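Local structure of insecticidal protein (Brevibacillus laterosporus, 7ML9) at residues Q29-E40 against V77-Y86. The protein is an insecticidal toxin active against the western corn rootworm that probably kills by forming beta-barrel pores in membranes, as its aerolysin/ETX-MTX2 family relatives do. Numbering follows the deposited sequence. Where two conformers were deposited one is given.
With NA (sodium ion), chain F; EDO (1,2-ethanediol), chain H.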
loop_
_atom_site.group_PDB
_atom_site.type_symbol
_atom_site.label_atom_id
_atom_site.label_comp_id
_atom_site.label_asym_id
_atom_site.label_seq_id
_atom_site.Cartn_x
_atom_site.Cartn_y
_atom_site.Cartn_z
ATOM N N GLN A 29 10.353 17.664 7.123
ATOM C CA GLN A 29 11.220 18.840 7.222
ATOM C C GLN A 29 11.584 19.153 8.671
ATOM O O GLN A 29 12.747 19.465 8.971
ATOM C CB GLN A 29 10.546 20.041 6.571
ATOM C CG GLN A 29 10.553 19.973 5.064
ATOM C CD GLN A 29 9.735 21.085 4.464
ATOM O OE1 GLN A 29 8.531 20.945 4.243
ATOM N NE2 GLN A 29 10.382 22.211 4.218
ATOM N N GLU A 30 10.611 19.079 9.585
ATOM C CA GLU A 30 10.907 19.355 10.985
ATOM C C GLU A 30 11.844 18.307 11.573
ATOM O O GLU A 30 12.730 18.643 12.372
ATOM C CB GLU A 30 9.623 19.455 11.804
ATOM C CG GLU A 30 9.880 19.721 13.291
ATOM C CD GLU A 30 10.654 21.033 13.555
ATOM O OE1 GLU A 30 11.328 21.126 14.609
ATOM O OE2 GLU A 30 10.586 21.974 12.724
ATOM N N ARG A 31 11.702 17.038 11.167
ATOM C CA ARG A 31 12.634 16.025 11.662
ATOM C C ARG A 31 14.044 16.236 11.121
ATOM O O ARG A 31 15.023 15.957 11.832
ATOM C CB ARG A 31 12.130 14.612 11.329
ATOM C CG ARG A 31 10.870 14.201 12.085
ATOM C CD ARG A 31 10.971 14.345 13.613
ATOM N NE ARG A 31 11.980 13.451 14.193
ATOM C CZ ARG A 31 12.589 13.670 15.360
ATOM N NH1 ARG A 31 12.289 14.751 16.081
ATOM N NH2 ARG A 31 13.491 12.807 15.816
ATOM N N LEU A 32 14.182 16.722 9.881
ATOM C CA LEU A 32 15.513 17.057 9.371
ATOM C C LEU A 32 16.104 18.247 10.116
ATOM O O LEU A 32 17.324 18.316 10.312
ATOM C CB LEU A 32 15.468 17.345 7.868
ATOM C CG LEU A 32 15.138 16.109 7.001
ATOM C CD1 LEU A 32 15.031 16.482 5.545
ATOM C CD2 LEU A 32 16.206 15.027 7.180
ATOM N N ARG A 33 15.263 19.202 10.515
ATOM C CA ARG A 33 15.748 20.292 11.359
ATOM C C ARG A 33 16.213 19.772 12.715
ATOM O O ARG A 33 17.229 20.240 13.252
ATOM C CB ARG A 33 14.662 21.342 11.544
ATOM C CG ARG A 33 14.304 22.135 10.275
ATOM C CD ARG A 33 13.164 23.086 10.625
ATOM N NE ARG A 33 12.576 23.667 9.418
ATOM C CZ ARG A 33 11.630 24.598 9.425
ATOM N NH1 ARG A 33 11.163 25.067 10.577
ATOM N NH2 ARG A 33 11.154 25.064 8.276
ATOM N N ASP A 34 15.491 18.804 13.289
ATOM C CA ASP A 34 15.940 18.216 14.547
ATOM C C ASP A 34 17.217 17.414 14.347
ATOM O O ASP A 34 18.079 17.392 15.235
ATOM C CB ASP A 34 14.851 17.340 15.166
ATOM C CG ASP A 34 15.279 16.740 16.504
ATOM O OD1 ASP A 34 15.173 17.430 17.544
ATOM O OD2 ASP A 34 15.742 15.582 16.514
ATOM N N LEU A 35 17.359 16.759 13.190
ATOM C CA LEU A 35 18.613 16.080 12.871
ATOM C C LEU A 35 19.803 17.042 12.962
ATOM O O LEU A 35 20.856 16.699 13.524
ATOM C CB LEU A 35 18.525 15.468 11.472
ATOM C CG LEU A 35 19.738 14.702 10.961
ATOM C CD1 LEU A 35 19.928 13.456 11.823
ATOM C CD2 LEU A 35 19.545 14.326 9.467
ATOM N N ALA A 36 19.663 18.247 12.384
ATOM C CA ALA A 36 20.740 19.240 12.497
ATOM C C ALA A 36 20.983 19.629 13.954
ATOM O O ALA A 36 22.137 19.724 14.393
ATOM C CB ALA A 36 20.427 20.485 11.650
ATOM N N ARG A 37 19.913 19.846 14.723
ATOM C CA ARG A 37 20.066 20.183 16.137
ATOM C C ARG A 37 20.737 19.054 16.922
ATOM O O ARG A 37 21.493 19.317 17.865
ATOM C CB ARG A 37 18.705 20.521 16.753
ATOM C CG ARG A 37 18.023 21.752 16.118
ATOM C CD ARG A 37 16.587 21.912 16.600
ATOM N NE ARG A 37 15.938 23.001 15.878
ATOM C CZ ARG A 37 14.779 22.901 15.232
ATOM N NH1 ARG A 37 14.105 21.747 15.229
ATOM N NH2 ARG A 37 14.287 23.967 14.599
ATOM N N GLU A 38 20.459 17.792 16.569
ATOM C CA GLU A 38 21.077 16.668 17.281
ATOM C C GLU A 38 22.581 16.651 17.068
ATOM O O GLU A 38 23.351 16.491 18.020
ATOM C CB GLU A 38 20.483 15.324 16.826
ATOM C CG GLU A 38 19.012 15.184 17.067
ATOM C CD GLU A 38 18.688 14.740 18.476
ATOM O OE1 GLU A 38 19.636 14.474 19.249
ATOM O OE2 GLU A 38 17.484 14.646 18.805
ATOM N N ASP A 39 23.015 16.798 15.815
ATOM C CA ASP A 39 24.442 16.806 15.514
ATOM C C ASP A 39 25.137 17.964 16.218
ATOM O O ASP A 39 26.218 17.794 16.795
ATOM C CB ASP A 39 24.642 16.895 14.004
ATOM C CG ASP A 39 26.108 16.798 13.585
ATOM O OD1 ASP A 39 26.943 16.231 14.322
ATOM O OD2 ASP A 39 26.421 17.271 12.485
ATOM N N GLU A 40 24.514 19.142 16.195
ATOM C CA GLU A 40 25.050 20.311 16.893
ATOM C C GLU A 40 25.288 20.010 18.370
ATOM O O GLU A 40 26.418 20.100 18.861
ATOM C CB GLU A 40 24.082 21.482 16.725
ATOM C CG GLU A 40 24.542 22.830 17.311
ATOM C CD GLU A 40 23.558 23.931 16.947
ATOM O OE1 GLU A 40 22.530 24.089 17.661
ATOM O OE2 GLU A 40 23.788 24.606 15.925
ATOM N N VAL A 77 21.362 29.986 11.632
ATOM C CA VAL A 77 21.052 28.566 11.503
ATOM C C VAL A 77 19.717 28.175 12.111
ATOM O O VAL A 77 19.328 27.008 11.983
ATOM C CB VAL A 77 22.161 27.673 12.106
ATOM C CG1 VAL A 77 23.526 27.978 11.510
ATOM C CG2 VAL A 77 22.168 27.783 13.612
ATOM N N ILE A 78 19.002 29.049 12.792
ATOM C CA ILE A 78 17.867 28.547 13.559
ATOM C C ILE A 78 16.618 28.479 12.682
ATOM O O ILE A 78 16.534 29.097 11.614
ATOM C CB ILE A 78 17.594 29.358 14.841
ATOM C CG1 ILE A 78 17.367 30.834 14.525
ATOM C CG2 ILE A 78 18.726 29.161 15.848
ATOM C CD1 ILE A 78 17.142 31.667 15.777
ATOM N N GLY A 79 15.649 27.690 13.151
ATOM C CA GLY A 79 14.359 27.560 12.480
ATOM C C GLY A 79 14.498 26.977 11.088
ATOM O O GLY A 79 15.200 25.983 10.864
ATOM N N GLU A 80 13.828 27.624 10.128
ATOM C CA GLU A 80 13.872 27.191 8.734
ATOM C C GLU A 80 15.298 27.076 8.195
ATOM O O GLU A 80 15.562 26.255 7.309
ATOM C CB GLU A 80 13.062 28.180 7.892
ATOM C CG GLU A 80 13.009 27.905 6.410
ATOM C CD GLU A 80 12.439 29.103 5.643
ATOM O OE1 GLU A 80 11.239 29.418 5.831
ATOM O OE2 GLU A 80 13.191 29.725 4.865
ATOM N N ARG A 81 16.232 27.877 8.705
ATOM C CA ARG A 81 17.591 27.831 8.175
ATOM C C ARG A 81 18.426 26.667 8.714
ATOM O O ARG A 81 19.611 26.578 8.368
ATOM C CB ARG A 81 18.303 29.158 8.433
ATOM C CG ARG A 81 17.806 30.240 7.442
ATOM C CD ARG A 81 18.386 31.596 7.703
ATOM N NE ARG A 81 19.807 31.735 7.404
ATOM C CZ ARG A 81 20.338 32.016 6.213
ATOM N NH1 ARG A 81 21.650 32.173 6.099
ATOM N NH2 ARG A 81 19.580 32.134 5.128
ATOM N N ARG A 82 17.841 25.754 9.493
ATOM C CA ARG A 82 18.542 24.510 9.820
ATOM C C ARG A 82 18.740 23.624 8.599
ATOM O O ARG A 82 19.625 22.758 8.604
ATOM C CB ARG A 82 17.764 23.737 10.886
ATOM C CG ARG A 82 17.793 24.327 12.280
ATOM C CD ARG A 82 19.188 24.135 12.888
ATOM N NE ARG A 82 19.250 24.596 14.274
ATOM C CZ ARG A 82 20.374 24.619 14.987
ATOM N NH1 ARG A 82 21.519 24.217 14.438
ATOM N NH2 ARG A 82 20.354 25.033 16.246
ATOM N N ILE A 83 17.919 23.786 7.558
ATOM C CA ILE A 83 18.016 22.965 6.356
ATOM C C ILE A 83 17.949 23.853 5.121
ATOM O O ILE A 83 17.121 24.762 5.045
ATOM C CB ILE A 83 16.893 21.906 6.305
ATOM C CG1 ILE A 83 17.035 20.929 7.482
ATOM C CG2 ILE A 83 16.939 21.158 4.973
ATOM C CD1 ILE A 83 18.210 19.980 7.328
ATOM N N SER A 84 18.821 23.606 4.161
ATOM C CA SER A 84 18.724 24.286 2.880
ATOM C C SER A 84 18.774 23.239 1.788
ATOM O O SER A 84 19.192 22.103 2.018
ATOM C CB SER A 84 19.842 25.328 2.683
ATOM O OG SER A 84 21.102 24.687 2.523
ATOM N N GLN A 85 18.344 23.642 0.588
ATOM C CA GLN A 85 18.300 22.771 -0.578
ATOM C C GLN A 85 17.424 21.543 -0.334
ATOM O O GLN A 85 17.709 20.458 -0.847
ATOM C CB GLN A 85 19.703 22.345 -1.019
ATOM C CG GLN A 85 20.489 23.428 -1.741
ATOM C CD GLN A 85 21.956 23.074 -1.865
ATOM O OE1 GLN A 85 22.313 22.047 -2.450
ATOM N NE2 GLN A 85 22.817 23.918 -1.315
ATOM N N TYR A 86 16.362 21.711 0.448
ATOM C CA TYR A 86 15.449 20.603 0.714
ATOM C C TYR A 86 14.678 20.268 -0.557
ATOM O O TYR A 86 14.143 21.160 -1.218
ATOM C CB TYR A 86 14.490 20.967 1.844
ATOM C CG TYR A 86 13.382 19.948 2.024
ATOM C CD1 TYR A 86 13.617 18.750 2.682
ATOM C CD2 TYR A 86 12.109 20.170 1.506
ATOM C CE1 TYR A 86 12.599 17.793 2.829
ATOM C CE2 TYR A 86 11.094 19.222 1.640
ATOM C CZ TYR A 86 11.342 18.043 2.308
ATOM O OH TYR A 86 10.337 17.099 2.456
HETATM NA NA NA F . 11.190 19.026 16.693
HETATM C C1 EDO H . 29.396 16.345 10.663
HETATM O O1 EDO H . 28.826 16.448 11.975
HETATM C C2 EDO H . 28.917 15.068 9.984
HETATM O O2 EDO H . 29.878 14.709 8.988
HETATM O O HOH W 1 13.910 24.173 6.931
#
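Arg-82, bent at its second torsion (chi2 -72°), and Glu-40, whose CG stands anti to the backbone N (chi1 -176°), meet in a two-pronged salt bridge that ties the long helix of this aerolysin/ETX-MTX2-type toxin to the 3-10 turn 80-82. Arg-82 NH1 reaches Glu-40 OE2 at 2.7 Å, almost straight, while NH2 takes OE1 at 2.8 Å along a more bent path; the carboxylate is twisted 58° from the guanidinium plane. Val-77 CG2 and Arg-37 CG cover opposite faces of that guanidinium, each toward its rim. Although Arg-37 NE lies near Arg-82 NE, Asp-56 forms salt bridges with both and probably offsets their repulsion. Arg-37 NH1 also makes a salt-bridging hydrogen bond to Glu-30 OE1, the oxygen that binds the sodium ion. Nearer the helix N-terminus, extended Arg-33 lays its guanidinium flat over Glu-80 CA, and a water links its NE to Glu-80 O. Leu-32 CB packs on Ile-83 CD1 of strand 83-84, and Leu-32 CD1 approaches the edge of the Tyr-86 ring, whose OH is hydrogen-bonded to Leu-148 O. The Gln-29 amide runs nearly parallel to this ring in an offset stack, past its CD2-CE2 rim, while Gln-29 CG sits over one face in a CH-pi contact, 3.5 Å from the Tyr-86 centroid.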